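Local coordinates for protein D-xylonate dehydratase (PDB 5OYN) that catalyses the dehydration of D-xylonate, and with similar efficiency of D-gluconate, using a [2Fe-2S] cluster and a magnesium ion, at residues N102-R105 / A109-R112; S286-P291 / S470-N475. One frame throughout, in Å; residues are numbered along the deposited sequence.

Contact 1. Residues N102-R105 / A109-R112. With FES (Fe2/s2 (inorganic) cluster), chain F.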
loop_
_atom_site.group_PDB
_atom_site.type_symbol
_atom_site.label_atom_id
_atom_site.label_comp_id
_atom_site.label_asym_id
_atom_site.label_seq_id
_atom_site.Cartn_x
_atom_site.Cartn_y
_atom_site.Cartn_z
ATOM N N ASN A 102 -3.582 -10.299 -23.265
ATOM C CA ASN A 102 -2.506 -10.072 -24.226
ATOM C C ASN A 102 -1.431 -11.157 -24.151
ATOM O O ASN A 102 -0.908 -11.583 -25.187
ATOM C CB ASN A 102 -1.885 -8.694 -24.012
ATOM C CG ASN A 102 -2.507 -7.613 -24.882
ATOM O OD1 ASN A 102 -3.530 -7.818 -25.544
ATOM N ND2 ASN A 102 -1.881 -6.443 -24.879
ATOM N N CYS A 103 -1.086 -11.630 -22.950
ATOM C CA CYS A 103 0.030 -12.557 -22.808
ATOM C C CYS A 103 -0.369 -13.988 -22.477
ATOM O O CYS A 103 0.508 -14.858 -22.441
ATOM C CB CYS A 103 1.000 -12.074 -21.721
ATOM S SG CYS A 103 2.217 -10.879 -22.266
ATOM N N ARG A 104 -1.639 -14.260 -22.203
ATOM C CA ARG A 104 -2.032 -15.607 -21.809
ATOM C C ARG A 104 -2.018 -16.553 -23.014
ATOM O O ARG A 104 -2.628 -16.271 -24.049
ATOM C CB ARG A 104 -3.410 -15.589 -21.154
ATOM C CG ARG A 104 -4.030 -16.951 -21.040
ATOM C CD ARG A 104 -3.283 -17.850 -20.078
ATOM N NE ARG A 104 -4.188 -18.854 -19.531
ATOM C CZ ARG A 104 -4.172 -20.146 -19.847
ATOM N NH1 ARG A 104 -3.285 -20.619 -20.712
ATOM N NH2 ARG A 104 -5.048 -20.969 -19.288
ATOM N N ARG A 105 -1.320 -17.681 -22.872
ATOM C CA ARG A 105 -1.110 -18.623 -23.958
ATOM C C ARG A 105 -1.461 -20.038 -23.514
ATOM O O ARG A 105 -1.107 -20.446 -22.405
ATOM C CB ARG A 105 0.343 -18.555 -24.446
ATOM C CG ARG A 105 0.644 -17.251 -25.178
ATOM C CD ARG A 105 2.125 -17.060 -25.413
ATOM N NE ARG A 105 2.661 -18.050 -26.338
ATOM C CZ ARG A 105 3.936 -18.117 -26.703
ATOM N NH1 ARG A 105 4.822 -17.248 -26.226
ATOM N NH2 ARG A 105 4.324 -19.057 -27.554
ATOM N N ALA A 109 -9.130 -17.199 -23.426
ATOM C CA ALA A 109 -10.465 -17.785 -23.406
ATOM C C ALA A 109 -10.528 -18.996 -22.490
ATOM O O ALA A 109 -11.602 -19.322 -21.968
ATOM C CB ALA A 109 -10.897 -18.169 -24.821
ATOM N N LEU A 110 -9.392 -19.655 -22.271
ATOM C CA LEU A 110 -9.352 -20.809 -21.388
ATOM C C LEU A 110 -9.701 -20.440 -19.954
ATOM O O LEU A 110 -10.151 -21.294 -19.183
ATOM C CB LEU A 110 -7.961 -21.431 -21.431
ATOM C CG LEU A 110 -7.728 -22.378 -22.596
ATOM C CD1 LEU A 110 -6.295 -22.871 -22.577
ATOM C CD2 LEU A 110 -8.697 -23.523 -22.468
ATOM N N ASP A 111 -9.498 -19.185 -19.578
ATOM C CA ASP A 111 -9.489 -18.814 -18.172
ATOM C C ASP A 111 -10.835 -18.332 -17.663
ATOM O O ASP A 111 -11.075 -18.387 -16.451
ATOM C CB ASP A 111 -8.428 -17.739 -17.936
ATOM C CG ASP A 111 -7.026 -18.322 -17.907
ATOM O OD1 ASP A 111 -6.902 -19.497 -17.489
ATOM O OD2 ASP A 111 -6.060 -17.628 -18.305
ATOM N N ARG A 112 -11.723 -17.880 -18.552
ATOM C CA ARG A 112 -12.986 -17.326 -18.090
ATOM C C ARG A 112 -13.763 -18.348 -17.278
ATOM O O ARG A 112 -14.291 -18.033 -16.206
ATOM C CB ARG A 112 -13.807 -16.842 -19.271
ATOM C CG ARG A 112 -15.041 -16.091 -18.855
ATOM C CD ARG A 112 -16.048 -16.057 -19.980
ATOM N NE ARG A 112 -16.832 -17.283 -19.991
ATOM C CZ ARG A 112 -17.491 -17.743 -21.046
ATOM N NH1 ARG A 112 -17.471 -17.081 -22.192
ATOM N NH2 ARG A 112 -18.176 -18.868 -20.944
HETATM FE FE1 FES F . -6.619 -6.533 -21.164
HETATM FE FE2 FES F . -6.962 -5.930 -24.136
HETATM S S1 FES F . -5.298 -6.715 -22.921
HETATM S S2 FES F . -8.010 -5.269 -22.312
#
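Beside the iron-sulfur pocket, the loop that carries Asn102 is fastened to the segment 109-112 by a buried salt bridge between Arg104 and Asp111. The guanidinium comes side-on and uses two nitrogens, one for each carboxylate oxygen. Arg104 NE donates to Asp111 OD2 at 2.6 Å, on the syn side of the carboxylate. Arg104 NH2 donates to Asp111 OD1 at 3.0 Å, from above the carboxylate plane. Both oxygens lie close to the guanidinium plane, yet the two flat groups are turned 44° against each other. The Arg104 side chain starts with CG anti to the backbone N (chi1 165°) and then bends at chi2 (67°), which brings its edge round to the aspartate.

In the fold this is a strand-loop-helix connection. The loop follows strand 90-95, an outermost strand of the four-stranded parallel sheet, and runs into helix 109-125. Leu110 crosses the arginine at about a right angle, its CB 3.6 Å from Arg104 NH2. The same NH2 also forms a salt bridge with Glu121 of the second subunit, so the guanidinium ties loop, helix and subunit interface together. Arg104 NH1 adds a weak hydrogen bond to Arg105 O. With an alanine here, the buried Asp111 and Glu121 of the second subunit would probably be left without the positive charge they share. His97 gives Asp111 OD1 a further weak hydrogen bond. Earlier in the loop, Asn102, part of the cluster pocket, has OD1 3.4 Å from S1 of the cluster.

Contact 2. Residues S286-P291 / S470-N475. With MG (magnesium ion), chain E.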
loop_
_atom_site.group_PDB
_atom_site.type_symbol
_atom_site.label_atom_id
_atom_site.label_comp_id
_atom_site.label_asym_id
_atom_site.label_seq_id
_atom_site.Cartn_x
_atom_site.Cartn_y
_atom_site.Cartn_z
ATOM N N SER A 286 -17.563 -5.507 -30.011
ATOM C CA SER A 286 -16.746 -6.630 -30.429
ATOM C C SER A 286 -17.566 -7.905 -30.590
ATOM O O SER A 286 -18.468 -8.199 -29.796
ATOM C CB SER A 286 -15.643 -6.862 -29.404
ATOM O OG SER A 286 -15.305 -8.235 -29.308
ATOM N N THR A 287 -17.213 -8.682 -31.612
ATOM C CA THR A 287 -17.812 -9.994 -31.819
ATOM C C THR A 287 -17.597 -10.927 -30.640
ATOM O O THR A 287 -18.293 -11.938 -30.520
ATOM C CB THR A 287 -17.222 -10.630 -33.066
ATOM O OG1 THR A 287 -15.821 -10.857 -32.847
ATOM C CG2 THR A 287 -17.425 -9.706 -34.280
ATOM N N ASN A 288 -16.625 -10.644 -29.782
ATOM C CA ASN A 288 -16.475 -11.489 -28.612
ATOM C C ASN A 288 -17.610 -11.277 -27.629
ATOM O O ASN A 288 -17.834 -12.136 -26.767
ATOM C CB ASN A 288 -15.123 -11.238 -27.961
ATOM C CG ASN A 288 -13.987 -11.712 -28.820
ATOM O OD1 ASN A 288 -14.130 -12.675 -29.566
ATOM N ND2 ASN A 288 -12.853 -11.041 -28.733
ATOM N N ALA A 289 -18.347 -10.166 -27.753
ATOM C CA ALA A 289 -19.508 -9.962 -26.896
ATOM C C ALA A 289 -20.518 -11.088 -27.060
ATOM O O ALA A 289 -21.209 -11.441 -26.093
ATOM C CB ALA A 289 -20.158 -8.608 -27.185
ATOM N N GLN A 290 -20.593 -11.695 -28.268
ATOM C CA GLN A 290 -21.641 -12.676 -28.529
ATOM C C GLN A 290 -21.468 -13.926 -27.674
ATOM O O GLN A 290 -22.383 -14.250 -26.899
ATOM C CB GLN A 290 -21.719 -12.991 -30.025
ATOM C CG GLN A 290 -22.655 -14.142 -30.366
ATOM C CD GLN A 290 -21.990 -15.504 -30.306
ATOM O OE1 GLN A 290 -21.018 -15.761 -31.009
ATOM N NE2 GLN A 290 -22.517 -16.386 -29.467
ATOM N N PRO A 291 -20.346 -14.659 -27.745
ATOM C CA PRO A 291 -20.198 -15.791 -26.815
ATOM C C PRO A 291 -20.404 -15.389 -25.370
ATOM O O PRO A 291 -20.983 -16.165 -24.604
ATOM C CB PRO A 291 -18.768 -16.282 -27.069
ATOM C CG PRO A 291 -18.431 -15.804 -28.406
ATOM C CD PRO A 291 -19.158 -14.506 -28.604
ATOM N N SER A 470 -11.216 -20.966 -27.667
ATOM C CA SER A 470 -11.156 -20.329 -28.978
ATOM C C SER A 470 -10.084 -19.241 -28.985
ATOM O O SER A 470 -9.756 -18.664 -27.945
ATOM C CB SER A 470 -12.520 -19.754 -29.333
ATOM O OG SER A 470 -13.162 -19.266 -28.161
ATOM N N ALA A 471 -9.525 -18.970 -30.164
ATOM C CA ALA A 471 -8.390 -18.068 -30.294
ATOM C C ALA A 471 -8.687 -16.915 -31.248
ATOM O O ALA A 471 -9.427 -17.063 -32.228
ATOM C CB ALA A 471 -7.147 -18.813 -30.774
ATOM N N GLU A 472 -8.086 -15.758 -30.954
ATOM C CA GLU A 472 -8.253 -14.545 -31.754
ATOM C C GLU A 472 -7.269 -14.593 -32.913
ATOM O O GLU A 472 -6.230 -13.933 -32.903
ATOM C CB GLU A 472 -8.027 -13.293 -30.909
ATOM C CG GLU A 472 -9.072 -13.042 -29.814
ATOM C CD GLU A 472 -8.759 -11.815 -28.929
ATOM O OE1 GLU A 472 -7.650 -11.226 -28.984
ATOM O OE2 GLU A 472 -9.683 -11.447 -28.130
ATOM N N VAL A 473 -7.599 -15.391 -33.932
ATOM C CA VAL A 473 -6.692 -15.574 -35.072
ATOM C C VAL A 473 -7.367 -15.420 -36.438
ATOM O O VAL A 473 -6.756 -15.720 -37.473
ATOM C CB VAL A 473 -5.994 -16.948 -35.004
ATOM C CG1 VAL A 473 -5.044 -17.020 -33.810
ATOM C CG2 VAL A 473 -7.019 -18.077 -34.982
ATOM N N VAL A 474 -8.611 -14.938 -36.466
ATOM C CA VAL A 474 -9.339 -14.897 -37.730
ATOM C C VAL A 474 -9.008 -13.644 -38.542
ATOM O O VAL A 474 -9.107 -13.662 -39.777
ATOM C CB VAL A 474 -10.853 -15.025 -37.481
ATOM C CG1 VAL A 474 -11.636 -14.859 -38.778
ATOM C CG2 VAL A 474 -11.174 -16.383 -36.856
ATOM N N ASN A 475 -8.599 -12.546 -37.903
ATOM C CA ASN A 475 -8.307 -11.338 -38.676
ATOM C C ASN A 475 -7.029 -11.507 -39.504
ATOM O O ASN A 475 -6.068 -10.743 -39.345
ATOM C CB ASN A 475 -8.230 -10.099 -37.764
ATOM C CG ASN A 475 -7.274 -10.266 -36.578
ATOM O OD1 ASN A 475 -7.278 -11.289 -35.888
ATOM N ND2 ASN A 475 -6.468 -9.241 -36.324
HETATM MG MG MG E . -9.686 -10.354 -26.350
HETATM O O HOH W 1 -10.314 -8.677 -27.566
#
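Glu472 and Asn288 meet at the magnesium site. Glu472 OE2 binds the magnesium ion at 2.1 Å, and a water joins the same ion at 2.2 Å. Glu101, Asp138 and the carboxylated Lys139 complete the site. Glu472 sits at the centre of an inverse gamma turn. Its chain is extended beyond CG (chi2 177°), which carries the carboxylate from the 470-475 loop to the metal.

Polar contact across the segments comes from Asn288. Its ND2 stands 3.3 Å from Glu472 OE2, and the amide and carboxylate planes are only 4° apart. The amide has firmer partners outside: ND2 bonds to Thr215 OG1, and OD1 accepts from Arg497 NE. These bonds fix the rotation of the amide and place its NH2 end beside the ligand oxygen.

A capping bond sits within 286-291: Ser286 OG accepts from Asn288 N at 2.8 Å, at the type I turn that leads into helix 289-299. Ser286 OG is also hydrogen-bonded to Thr215.

Asn288 is thus placed as a second-shell residue. The neutral amide probably offers the metal-bound oxygen polar surroundings without a charge of its own, while Arg497, by a weak hydrogen bond, brings a positive one.

Contact 1 closes before contact 2 opens along the chain, and their centres lie 13 Å apart. They touch directly, with Ala109 CB 3.4 Å from Ser470 O. Thr107, between the segments of contact 1, bonds to both Ala109 N and Ser470 O. Arg497 is a second shared neighbour: it packs on Ala109 and bonds to Asn288. Contact 1 lies wholly in the N-terminal dehydratase region. Contact 2 joins the turn that leads into helix 289-299, in that region, to a loop of the C-terminal region. Contact 1 supplies a residue of the cluster pocket and contact 2 a ligand of the magnesium. Both also reach the second subunit, which places the metal centres near a subunit interface.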